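Long-range contacts in SnoaL-like domain-containing protein (PDB 3G16), which is of unknown function but has the cystatin-like fold of the SnoaL-like, NTF2-related proteins, in which a curved sheet wraps round helices to form a pocket: residues Lys30-Phe35 against Arg53-Ile58; Val40-Ala45 against Glu119-Tyr124; Tyr72-Ala77 against Glu90-Lys95; Thr84-Ile89 against Cys107-Arg112. All blocks are in the same frame, centred on the assembly; numbering follows the deposited sequence. Where two conformers were deposited one is given.

Contact 1: Lys30-Phe35 against Arg53-Ile58; sequences KMIACF and RGAAQI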
# COMPACT_ATOMS: atom_id res chain seq x y z
N LYS A 30 13.67 2.59 -20.82
CA LYS A 30 12.85 3.65 -20.22
C LYS A 30 12.65 3.35 -18.74
O LYS A 30 12.80 4.25 -17.90
CB LYS A 30 11.48 3.85 -20.91
CG LYS A 30 10.57 4.82 -20.13
CD LYS A 30 9.23 5.13 -20.83
CE LYS A 30 9.45 5.79 -22.20
NZ LYS A 30 8.18 6.19 -22.95
N MSE A 31 12.35 2.10 -18.41
CA MSE A 31 12.14 1.75 -17.01
C MSE A 31 13.44 1.92 -16.20
O MSE A 31 13.43 2.47 -15.10
CB MSE A 31 11.61 0.33 -16.89
CG MSE A 31 10.20 0.11 -17.35
SE MSE A 31 9.60 -1.70 -17.06
CE MSE A 31 10.11 -2.53 -18.76
N ILE A 32 14.56 1.44 -16.72
CA ILE A 32 15.81 1.49 -16.01
C ILE A 32 16.20 2.92 -15.63
O ILE A 32 16.76 3.17 -14.55
CB ILE A 32 16.93 0.82 -16.87
CG1 ILE A 32 16.72 -0.70 -16.87
CG2 ILE A 32 18.33 1.14 -16.35
CD1 ILE A 32 17.57 -1.47 -17.93
N ALA A 33 15.87 3.87 -16.52
CA ALA A 33 16.21 5.28 -16.31
C ALA A 33 15.43 5.93 -15.16
O ALA A 33 15.75 7.03 -14.74
CB ALA A 33 16.00 6.06 -17.59
N CYS A 34 14.40 5.23 -14.67
CA CYS A 34 13.62 5.77 -13.57
C CYS A 34 14.12 5.38 -12.19
O CYS A 34 13.56 5.81 -11.18
CB CYS A 34 12.19 5.24 -13.67
SG CYS A 34 11.33 5.85 -15.16
N PHE A 35 15.13 4.51 -12.16
CA PHE A 35 15.68 3.98 -10.92
C PHE A 35 17.16 4.22 -10.73
O PHE A 35 17.90 4.29 -11.71
CB PHE A 35 15.58 2.44 -10.96
CG PHE A 35 14.17 1.90 -10.93
CD1 PHE A 35 13.49 1.75 -9.73
CD2 PHE A 35 13.52 1.53 -12.09
CE1 PHE A 35 12.21 1.26 -9.69
CE2 PHE A 35 12.22 1.05 -12.06
CZ PHE A 35 11.57 0.90 -10.86
N ARG A 53 16.09 -7.61 -7.74
CA ARG A 53 17.30 -6.91 -7.31
C ARG A 53 17.98 -6.18 -8.45
O ARG A 53 18.64 -6.80 -9.29
CB ARG A 53 18.27 -7.90 -6.71
CG ARG A 53 17.76 -8.64 -5.50
CD ARG A 53 18.67 -9.88 -5.26
NE ARG A 53 18.33 -10.63 -4.05
CZ ARG A 53 17.32 -11.49 -3.97
NH1 ARG A 53 16.56 -11.82 -5.06
NH2 ARG A 53 17.17 -12.08 -2.78
N GLY A 54 17.80 -4.86 -8.48
CA GLY A 54 18.42 -4.02 -9.46
C GLY A 54 17.46 -3.54 -10.51
O GLY A 54 16.52 -4.23 -10.92
N ALA A 55 17.67 -2.30 -10.97
CA ALA A 55 16.80 -1.73 -11.98
C ALA A 55 16.66 -2.61 -13.22
O ALA A 55 15.59 -2.70 -13.81
CB ALA A 55 17.38 -0.34 -12.37
N ALA A 56 17.79 -3.17 -13.67
CA ALA A 56 17.76 -3.97 -14.91
C ALA A 56 16.87 -5.19 -14.75
O ALA A 56 16.25 -5.65 -15.70
CB ALA A 56 19.20 -4.40 -15.32
N GLN A 57 16.85 -5.74 -13.56
CA GLN A 57 16.05 -6.92 -13.26
C GLN A 57 14.57 -6.58 -13.17
O GLN A 57 13.71 -7.33 -13.66
CB GLN A 57 16.53 -7.58 -11.98
CG GLN A 57 17.83 -8.37 -12.15
CD GLN A 57 18.98 -7.55 -12.72
OE1 GLN A 57 19.57 -6.68 -11.99
NE2 GLN A 57 19.31 -7.76 -14.00
N ILE A 58 14.24 -5.47 -12.52
CA ILE A 58 12.85 -5.02 -12.48
C ILE A 58 12.38 -4.86 -13.91
O ILE A 58 11.32 -5.38 -14.28
CB ILE A 58 12.79 -3.67 -11.71
CG1 ILE A 58 13.17 -3.84 -10.23
CG2 ILE A 58 11.40 -3.06 -11.85
CD1 ILE A 58 13.41 -2.50 -9.48
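Phe35 and Ile32 receive the first turn of helix 55-69 through van der Waals contacts, almost all between apolar groups; no hydrogen bond crosses between residues 30-35 and 53-58. Ile58 lays CD1 over one face of the Phe35 ring in a CH-pi contact, 4.2 Å from the ring centroid and 19° off its normal, displaced toward the rim at CE1 and CZ. CG2 of Ile58 reaches the same rim at CZ and CE2. Ile58 CG1 stands anti to its carbonyl carbon (chi1 -66°), which puts both branches within reach of the ring. Tyr19 of helix 9-24 meets the Phe35 ring edge-to-face.

The aliphatic contacts centre on two alanines. Ala55 CB lies 3.6 Å from Phe35 CB, at the root of the aromatic side chain. Ile32 lies alongside the helix start: its CD1 is 3.9 Å from Ala56 CA, and its CG1 is 3.8 Å from Ala55 O.

Backbone bonds shape each partner separately. Phe35 N donates to Ile32 O at 3.2 Å, closing the type I turn that brings Ile32 and Phe35 to the same neighbour. Gly54 is the N-cap of helix 55-69, and Ile58 N donates to Gly54 O at 3.0 Å.

With alkyl groups and the Phe35 ring doing most of the touching, the fit depends on shape: small alanines let the backbone of helix 55-69 come close to the turn after helix 28-32, while Phe35 and Ile58 carry the contact into the buried interior. Backbone hydrogen bonds stay within each segment, and dispersion and the exclusion of water would hold the two together.

Contact 2: Val40-Ala45 against Glu119-Tyr124; sequences VHYFPA and EIRAFY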
# COMPACT_ATOMS: atom_id res chain seq x y z
N VAL A 40 15.67 -1.92 -5.55
CA VAL A 40 15.05 -3.23 -5.27
C VAL A 40 13.53 -3.05 -5.23
O VAL A 40 13.00 -2.09 -4.66
CB VAL A 40 15.55 -3.85 -3.97
CG1 VAL A 40 14.93 -5.25 -3.76
CG2 VAL A 40 17.08 -3.99 -3.98
N HIS A 41 12.81 -3.99 -5.83
CA HIS A 41 11.34 -4.08 -5.75
C HIS A 41 11.00 -5.29 -4.88
O HIS A 41 11.51 -6.41 -5.12
CB HIS A 41 10.73 -4.30 -7.11
CG HIS A 41 9.29 -3.89 -7.26
ND1 HIS A 41 8.28 -4.22 -6.36
CD2 HIS A 41 8.69 -3.22 -8.26
CE1 HIS A 41 7.13 -3.75 -6.82
NE2 HIS A 41 7.35 -3.13 -7.98
N TYR A 42 10.20 -5.08 -3.85
CA TYR A 42 9.73 -6.13 -2.95
C TYR A 42 8.27 -6.39 -3.23
O TYR A 42 7.50 -5.49 -3.63
CB TYR A 42 9.92 -5.70 -1.51
CG TYR A 42 11.36 -5.45 -1.12
CD1 TYR A 42 12.15 -6.47 -0.70
CD2 TYR A 42 11.93 -4.19 -1.20
CE1 TYR A 42 13.48 -6.27 -0.36
CE2 TYR A 42 13.26 -3.98 -0.86
CZ TYR A 42 14.03 -5.02 -0.44
OH TYR A 42 15.37 -4.82 -0.07
N PHE A 43 7.87 -7.62 -2.87
CA PHE A 43 6.52 -8.14 -3.09
C PHE A 43 6.13 -8.99 -1.90
O PHE A 43 6.98 -9.39 -1.14
CB PHE A 43 6.47 -9.03 -4.36
CG PHE A 43 6.94 -8.35 -5.58
CD1 PHE A 43 6.10 -7.59 -6.32
CD2 PHE A 43 8.26 -8.49 -5.99
CE1 PHE A 43 6.52 -6.94 -7.46
CE2 PHE A 43 8.70 -7.85 -7.14
CZ PHE A 43 7.85 -7.07 -7.88
N PRO A 44 4.83 -9.30 -1.81
CA PRO A 44 4.49 -10.27 -0.76
C PRO A 44 5.36 -11.52 -0.83
O PRO A 44 5.66 -12.01 -1.94
CB PRO A 44 3.02 -10.56 -1.06
CG PRO A 44 2.51 -9.35 -1.69
CD PRO A 44 3.66 -8.83 -2.55
N ALA A 45 5.72 -12.10 0.31
CA ALA A 45 6.52 -13.34 0.30
C ALA A 45 5.67 -14.39 -0.44
O ALA A 45 4.42 -14.44 -0.32
CB ALA A 45 6.88 -13.82 1.70
N GLU A 119 13.54 2.25 -4.20
CA GLU A 119 12.88 1.07 -3.65
C GLU A 119 11.40 1.15 -3.86
O GLU A 119 10.81 2.23 -3.76
CB GLU A 119 13.15 1.00 -2.15
CG GLU A 119 12.63 -0.25 -1.46
CD GLU A 119 13.08 -0.34 -0.03
OE1 GLU A 119 14.30 -0.56 0.19
OE2 GLU A 119 12.26 -0.15 0.87
N ILE A 120 10.78 -0.01 -4.11
CA ILE A 120 9.32 -0.14 -4.21
C ILE A 120 8.92 -1.34 -3.35
O ILE A 120 9.58 -2.39 -3.42
CB ILE A 120 8.79 -0.30 -5.65
CG1 ILE A 120 9.27 0.86 -6.53
CG2 ILE A 120 7.27 -0.46 -5.64
CD1 ILE A 120 8.86 0.74 -7.99
N ARG A 121 7.90 -1.18 -2.52
CA ARG A 121 7.37 -2.26 -1.66
C ARG A 121 5.90 -2.40 -2.03
O ARG A 121 5.13 -1.49 -1.75
CB ARG A 121 7.56 -1.92 -0.20
CG ARG A 121 9.02 -1.70 0.20
CD ARG A 121 9.21 -1.59 1.69
NE ARG A 121 8.48 -0.52 2.34
CZ ARG A 121 8.87 0.75 2.35
NH1 ARG A 121 9.96 1.15 1.73
NH2 ARG A 121 8.15 1.65 3.02
N ALA A 122 5.52 -3.56 -2.60
CA ALA A 122 4.15 -3.75 -3.09
C ALA A 122 3.33 -4.72 -2.25
O ALA A 122 3.84 -5.71 -1.72
CB ALA A 122 4.15 -4.25 -4.53
N PHE A 123 2.05 -4.38 -2.15
CA PHE A 123 1.04 -5.07 -1.34
C PHE A 123 -0.15 -5.32 -2.24
O PHE A 123 -0.39 -4.54 -3.17
CB PHE A 123 0.64 -4.23 -0.15
CG PHE A 123 1.83 -3.83 0.69
CD1 PHE A 123 2.29 -4.63 1.70
CD2 PHE A 123 2.54 -2.69 0.40
CE1 PHE A 123 3.43 -4.29 2.45
CE2 PHE A 123 3.68 -2.33 1.13
CZ PHE A 123 4.10 -3.13 2.16
N TYR A 124 -0.93 -6.35 -1.93
CA TYR A 124 -2.02 -6.77 -2.79
C TYR A 124 -3.38 -6.76 -2.18
O TYR A 124 -3.53 -7.02 -0.98
CB TYR A 124 -1.79 -8.22 -3.24
CG TYR A 124 -0.59 -8.52 -4.10
CD1 TYR A 124 0.12 -7.52 -4.78
CD2 TYR A 124 -0.21 -9.85 -4.31
CE1 TYR A 124 1.21 -7.86 -5.64
CE2 TYR A 124 0.85 -10.17 -5.14
CZ TYR A 124 1.54 -9.18 -5.78
OH TYR A 124 2.57 -9.49 -6.63
O HOH W 1 16.19 -2.29 -0.66
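Tyr42 O is gripped by two donors, Ala122 N at 3.0 Å and His41 ND1 at 3.1 Å, which come from opposite faces of its carbonyl plane. The imidazole bond lies in the ring plane and, with Ile120 and Phe43 on the two faces, would fix the rotation of the His41 ring. Ile120 CG2 covers one face, 3.7 Å from the ring centroid, and Phe43 CZ the other; Ala122 CB sits at the edge. Tyr42 N to Ile120 O (2.8 Å, 172° at the hydrogen) and Ile120 N to Val40 O (3.1 Å) complete the parallel ladder.

On the face with Val40 and Tyr42, the extended Glu119 side chain runs to the Tyr42 ring edge, its carboxylate turned 83° from the ring. A water 2.7 Å from Tyr42 OH donates to Glu119 OE1. Arg121 NH1 grips Glu119 OE2 at 2.8 Å on its anti side. Farther along, Pro44 CG lies over a face of Tyr124, 14° off the ring normal.

Strand 39-42 thus pairs parallel with strand 116-124, whose other neighbour is strand 100-111. Tyr19 of helix 9-24 packs on His41 and Ile120, while Arg121 makes a salt bridge to Glu90 of the second subunit.

Contact 3: Tyr72-Ala77 against Glu90-Lys95; sequences YWTIDA and EWTHFK
Trp73 and His93 lie side by side and point the same way, a non-hydrogen-bonded pair whose rings overlap obliquely. The indole five-membered ring and the imidazole have centroids 4.3 Å apart and planes inclined at 31°. Trp73 NE1 stands over one face of His93, 3.4 Å from His93 CG, and Lys95 CG covers the opposite face. His93 NE2 bonds to Ser71 OG; Trp73 NE1 bonds to an unidentified molecule, probably from the crystallisation liquor, to which His93 ND1 makes a weak bond.

On the other face of the hairpin, Thr74 and Thr92 also run side by side, and Asp76 crosses Thr92 at about a right angle. The two hydroxyls hold the Asp76 carboxylate, one on each oxygen: Thr92 OG1 donates to the syn lone pair of Asp76 OD2 at 2.7 Å, and Thr74 OG1 to Asp76 OD1 at 2.8 Å. Thr74 reaches this oxygen because OG1 sits between the backbone N and the carbonyl carbon (chi1 62°). A water joins Asp76 OD2 to Trp91 O. Phe94 takes Thr74 CG2 at its edge and Thr92 CG2 over a face.

Asp76 N and Ala77 N both donate to Glu90 O, at 2.8 and 3.2 Å, from the same face of its carbonyl plane. Glu90 OE1 passes 3.6 Å from Ala77 CB and bonds to Tyr147 of the second subunit, whose Arg121 meets OE2.

Two residues facing one make a classic beta bulge in the antiparallel hairpin of strands 71-81 and 86-95. In this cystatin-like fold Trp73 and His93 face the bound molecule, consistent with a pocket, while Tyr72, Glu90 and Phe94, on the other face, pack against the second subunit.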
# COMPACT_ATOMS: atom_id res chain seq x y z
N TYR A 72 -0.91 -5.02 -18.26
CA TYR A 72 -1.13 -3.58 -18.47
C TYR A 72 -1.46 -3.02 -17.11
O TYR A 72 -2.34 -3.52 -16.42
CB TYR A 72 -2.27 -3.35 -19.43
CG TYR A 72 -2.33 -1.92 -19.97
CD1 TYR A 72 -2.88 -0.89 -19.20
CD2 TYR A 72 -1.78 -1.60 -21.18
CE1 TYR A 72 -2.89 0.42 -19.69
CE2 TYR A 72 -1.83 -0.29 -21.70
CZ TYR A 72 -2.38 0.71 -20.92
OH TYR A 72 -2.42 2.03 -21.38
N TRP A 73 -0.75 -1.98 -16.71
CA TRP A 73 -0.91 -1.37 -15.41
C TRP A 73 -1.56 0.00 -15.50
O TRP A 73 -1.25 0.78 -16.39
CB TRP A 73 0.47 -1.20 -14.78
CG TRP A 73 1.12 -2.44 -14.36
CD1 TRP A 73 1.03 -3.00 -13.11
CD2 TRP A 73 2.04 -3.26 -15.10
NE1 TRP A 73 1.79 -4.14 -13.05
CE2 TRP A 73 2.44 -4.31 -14.25
CE3 TRP A 73 2.55 -3.22 -16.39
CZ2 TRP A 73 3.37 -5.28 -14.65
CZ3 TRP A 73 3.47 -4.19 -16.78
CH2 TRP A 73 3.86 -5.20 -15.90
N THR A 74 -2.35 0.33 -14.50
CA THR A 74 -2.91 1.65 -14.34
C THR A 74 -2.55 2.22 -12.98
O THR A 74 -2.47 1.48 -11.97
CB THR A 74 -4.43 1.67 -14.54
OG1 THR A 74 -5.08 0.85 -13.56
CG2 THR A 74 -4.80 1.18 -15.93
N ILE A 75 -2.36 3.54 -12.93
CA ILE A 75 -2.16 4.28 -11.70
C ILE A 75 -3.55 4.76 -11.31
O ILE A 75 -4.15 5.57 -12.03
CB ILE A 75 -1.22 5.47 -11.88
CG1 ILE A 75 0.19 5.01 -12.25
CG2 ILE A 75 -1.24 6.35 -10.63
CD1 ILE A 75 1.20 6.16 -12.54
N ASP A 76 -4.07 4.24 -10.22
CA ASP A 76 -5.41 4.57 -9.77
C ASP A 76 -5.46 5.67 -8.72
O ASP A 76 -6.45 6.40 -8.60
CB ASP A 76 -6.08 3.31 -9.24
CG ASP A 76 -6.08 2.18 -10.25
OD1 ASP A 76 -6.11 2.46 -11.48
OD2 ASP A 76 -6.08 1.03 -9.83
N ALA A 77 -4.42 5.77 -7.91
CA ALA A 77 -4.28 6.86 -6.93
C ALA A 77 -2.81 7.10 -6.76
O ALA A 77 -2.01 6.16 -6.84
CB ALA A 77 -4.97 6.54 -5.57
N GLU A 90 -1.72 3.46 -5.71
CA GLU A 90 -2.74 2.40 -5.78
C GLU A 90 -2.80 2.07 -7.25
O GLU A 90 -2.88 2.98 -8.08
CB GLU A 90 -4.10 2.86 -5.30
CG GLU A 90 -5.14 1.78 -5.17
CD GLU A 90 -6.51 2.33 -4.81
OE1 GLU A 90 -6.80 3.50 -5.19
OE2 GLU A 90 -7.28 1.61 -4.16
N TRP A 91 -2.66 0.79 -7.58
CA TRP A 91 -2.51 0.38 -8.95
C TRP A 91 -3.37 -0.84 -9.32
O TRP A 91 -3.89 -1.54 -8.43
CB TRP A 91 -1.01 0.07 -9.24
CG TRP A 91 -0.40 -0.90 -8.26
CD1 TRP A 91 0.42 -0.55 -7.23
CD2 TRP A 91 -0.56 -2.33 -8.18
NE1 TRP A 91 0.76 -1.67 -6.49
CE2 TRP A 91 0.20 -2.77 -7.06
CE3 TRP A 91 -1.21 -3.28 -8.96
CZ2 TRP A 91 0.27 -4.12 -6.69
CZ3 TRP A 91 -1.15 -4.62 -8.59
CH2 TRP A 91 -0.40 -5.02 -7.46
N THR A 92 -3.47 -1.10 -10.61
CA THR A 92 -4.11 -2.29 -11.11
C THR A 92 -3.16 -2.92 -12.11
O THR A 92 -2.60 -2.23 -12.97
CB THR A 92 -5.46 -2.03 -11.79
OG1 THR A 92 -6.34 -1.43 -10.82
CG2 THR A 92 -6.11 -3.32 -12.33
N HIS A 93 -2.96 -4.22 -11.96
CA HIS A 93 -2.20 -5.04 -12.88
C HIS A 93 -3.24 -5.91 -13.62
O HIS A 93 -3.81 -6.86 -13.05
CB HIS A 93 -1.18 -5.88 -12.10
CG HIS A 93 -0.36 -6.80 -12.95
ND1 HIS A 93 0.68 -7.55 -12.43
CD2 HIS A 93 -0.36 -7.03 -14.29
CE1 HIS A 93 1.21 -8.27 -13.41
NE2 HIS A 93 0.61 -7.96 -14.55
N PHE A 94 -3.52 -5.57 -14.87
CA PHE A 94 -4.42 -6.33 -15.70
C PHE A 94 -3.59 -7.40 -16.39
O PHE A 94 -2.73 -7.09 -17.19
CB PHE A 94 -5.08 -5.45 -16.77
CG PHE A 94 -6.11 -4.50 -16.23
CD1 PHE A 94 -7.36 -4.95 -15.92
CD2 PHE A 94 -5.81 -3.16 -16.03
CE1 PHE A 94 -8.33 -4.08 -15.39
CE2 PHE A 94 -6.77 -2.28 -15.51
CZ PHE A 94 -8.01 -2.78 -15.18
N LYS A 95 -3.84 -8.66 -16.05
CA LYS A 95 -3.15 -9.79 -16.70
C LYS A 95 -4.05 -10.15 -17.86
O LYS A 95 -4.79 -11.14 -17.85
CB LYS A 95 -2.98 -10.94 -15.70
CG LYS A 95 -2.08 -10.56 -14.57
CD LYS A 95 -2.14 -11.61 -13.53
CE LYS A 95 -1.30 -11.32 -12.40
NZ LYS A 95 -1.49 -12.53 -11.53
O HOH W 2 -6.37 -0.37 -7.57

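Contact 4: Thr84-Ile89 against Cys107-Arg112; sequences TAEAAI and CVEFDR
The Arg112 guanidinium lies flat on Ala85, whose CB stands 3.6 Å above the centre of one face, while NH2 reaches past it to 3.3 Å from Thr84 C. Its extended chain also brings CG against Ala85 CB. Arg112 NH1 bonds to Pro5 O and NH2 to Glu83 O, which would hold the flat group in place. The Phe110 ring takes Ala85 O and Ala87 CB at its edge.

The carboxylates of Glu86 and Glu109 run alongside each other, their planes 13° apart and their OE2 atoms separated by 3.9 Å. A water donates to both, at 2.9 Å from Glu86 OE2 and 2.6 Å from Glu109 OE2. Repulsion between them is probably eased by this shared water and by Arg118 and Arg121, which form salt bridges to Glu109. On the face with Ala87, Ile89 CD1 packs 3.8 Å from Val108 CG2.

Ala87 and Val108 exchange two backbone bonds, Val108 N to Ala87 O being 2.8 Å, and Phe110 N donates to Ala85 O. This is antiparallel pairing within the hairpin of strands 86-95 and 100-111. Ala85 and Glu86, both facing Asp81, form a G1 beta bulge against strand 71-81, at the start of strand 86-95, which both hairpins of the cystatin-like sheet share.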
# COMPACT_ATOMS: atom_id res chain seq x y z
N THR A 84 9.17 13.79 2.83
CA THR A 84 9.92 12.54 2.99
C THR A 84 10.55 12.00 1.70
O THR A 84 11.27 11.03 1.73
CB THR A 84 9.00 11.44 3.59
OG1 THR A 84 7.93 11.20 2.68
CG2 THR A 84 8.47 11.84 4.97
N ALA A 85 10.21 12.62 0.58
CA ALA A 85 10.66 12.14 -0.73
C ALA A 85 10.21 10.70 -0.93
O ALA A 85 10.97 9.81 -1.33
CB ALA A 85 12.21 12.32 -0.93
N GLU A 86 8.93 10.48 -0.65
CA GLU A 86 8.32 9.18 -0.81
C GLU A 86 6.97 9.35 -1.47
O GLU A 86 6.38 10.47 -1.43
CB GLU A 86 8.12 8.45 0.53
CG GLU A 86 9.44 8.17 1.27
CD GLU A 86 9.31 7.30 2.53
OE1 GLU A 86 8.17 7.01 2.96
OE2 GLU A 86 10.35 6.88 3.08
N ALA A 87 6.50 8.29 -2.11
CA ALA A 87 5.18 8.26 -2.72
C ALA A 87 4.51 6.93 -2.43
O ALA A 87 5.13 5.97 -2.01
CB ALA A 87 5.25 8.50 -4.22
N ALA A 88 3.21 6.90 -2.67
CA ALA A 88 2.45 5.66 -2.60
C ALA A 88 1.54 5.67 -3.82
O ALA A 88 1.01 6.70 -4.23
CB ALA A 88 1.64 5.50 -1.30
N ILE A 89 1.35 4.50 -4.40
CA ILE A 89 0.57 4.33 -5.62
C ILE A 89 -0.45 3.22 -5.42
O ILE A 89 -0.05 2.10 -4.99
CB ILE A 89 1.47 3.91 -6.82
CG1 ILE A 89 2.70 4.85 -6.96
CG2 ILE A 89 0.66 3.81 -8.11
CD1 ILE A 89 3.73 4.36 -8.00
N CYS A 107 4.51 1.32 -1.79
CA CYS A 107 5.29 2.45 -1.27
C CYS A 107 6.51 2.61 -2.14
O CYS A 107 7.16 1.60 -2.50
CB CYS A 107 5.72 2.17 0.14
SG CYS A 107 4.30 2.11 1.30
N VAL A 108 6.84 3.85 -2.48
CA VAL A 108 7.97 4.16 -3.35
C VAL A 108 8.88 5.11 -2.64
O VAL A 108 8.43 6.19 -2.20
CB VAL A 108 7.46 4.80 -4.66
CG1 VAL A 108 8.60 5.16 -5.60
CG2 VAL A 108 6.46 3.89 -5.38
N GLU A 109 10.16 4.75 -2.48
CA GLU A 109 11.15 5.65 -1.94
C GLU A 109 12.00 6.22 -3.05
O GLU A 109 12.46 5.50 -3.91
CB GLU A 109 12.09 4.95 -0.97
CG GLU A 109 11.43 4.32 0.24
CD GLU A 109 12.40 3.81 1.26
OE1 GLU A 109 13.61 3.77 1.01
OE2 GLU A 109 11.88 3.38 2.33
N PHE A 110 12.24 7.54 -2.99
CA PHE A 110 13.18 8.19 -3.87
C PHE A 110 14.53 8.36 -3.23
O PHE A 110 14.66 8.54 -2.02
CB PHE A 110 12.64 9.56 -4.30
CG PHE A 110 11.60 9.46 -5.37
CD1 PHE A 110 10.27 9.14 -5.03
CD2 PHE A 110 11.91 9.61 -6.69
CE1 PHE A 110 9.33 9.02 -6.02
CE2 PHE A 110 10.94 9.50 -7.67
CZ PHE A 110 9.67 9.20 -7.33
N ASP A 111 15.53 8.26 -4.09
CA ASP A 111 16.90 8.70 -3.78
C ASP A 111 16.91 10.21 -4.05
O ASP A 111 16.88 10.64 -5.20
CB ASP A 111 17.90 7.99 -4.68
CG ASP A 111 19.29 8.51 -4.55
OD1 ASP A 111 19.79 8.66 -3.41
OD2 ASP A 111 19.91 8.81 -5.56
N ARG A 112 17.00 11.00 -3.00
CA ARG A 112 17.00 12.47 -3.13
C ARG A 112 18.20 12.99 -3.92
O ARG A 112 18.07 14.00 -4.61
CB ARG A 112 16.99 13.13 -1.78
CG ARG A 112 15.76 12.86 -0.92
CD ARG A 112 16.05 13.29 0.51
NE ARG A 112 14.96 13.11 1.47
CZ ARG A 112 14.06 14.03 1.75
NH1 ARG A 112 14.02 15.19 1.12
NH2 ARG A 112 13.14 13.79 2.70
O HOH W 3 13.24 8.95 0.28
O HOH W 4 9.73 4.11 3.55

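In the fold
Contacts 2, 3 and 4 belong to one mixed sheet and rest on backbone ladders, parallel in contact 2 and antiparallel in the other two. Contacts 3 and 4 share strand 86-95; contacts 2 and 4 meet where Arg121 N and Glu119 O probably bond to Cys107 O and Glu109 N. Contact 1 instead fits a helix start against a turn, almost wholly apolar and without a hydrogen bond across it, and joins contact 2 through Phe35 on Ile120 and Ile58 on His41. All four are largely buried, contact 2 centred about 5 Å from the chain centre, the others 10 to 12 Å. The sheet contacts also touch the second subunit, contacts 2 and 3 through the Arg121-Glu90 salt bridge; contact 1 touches no other chain.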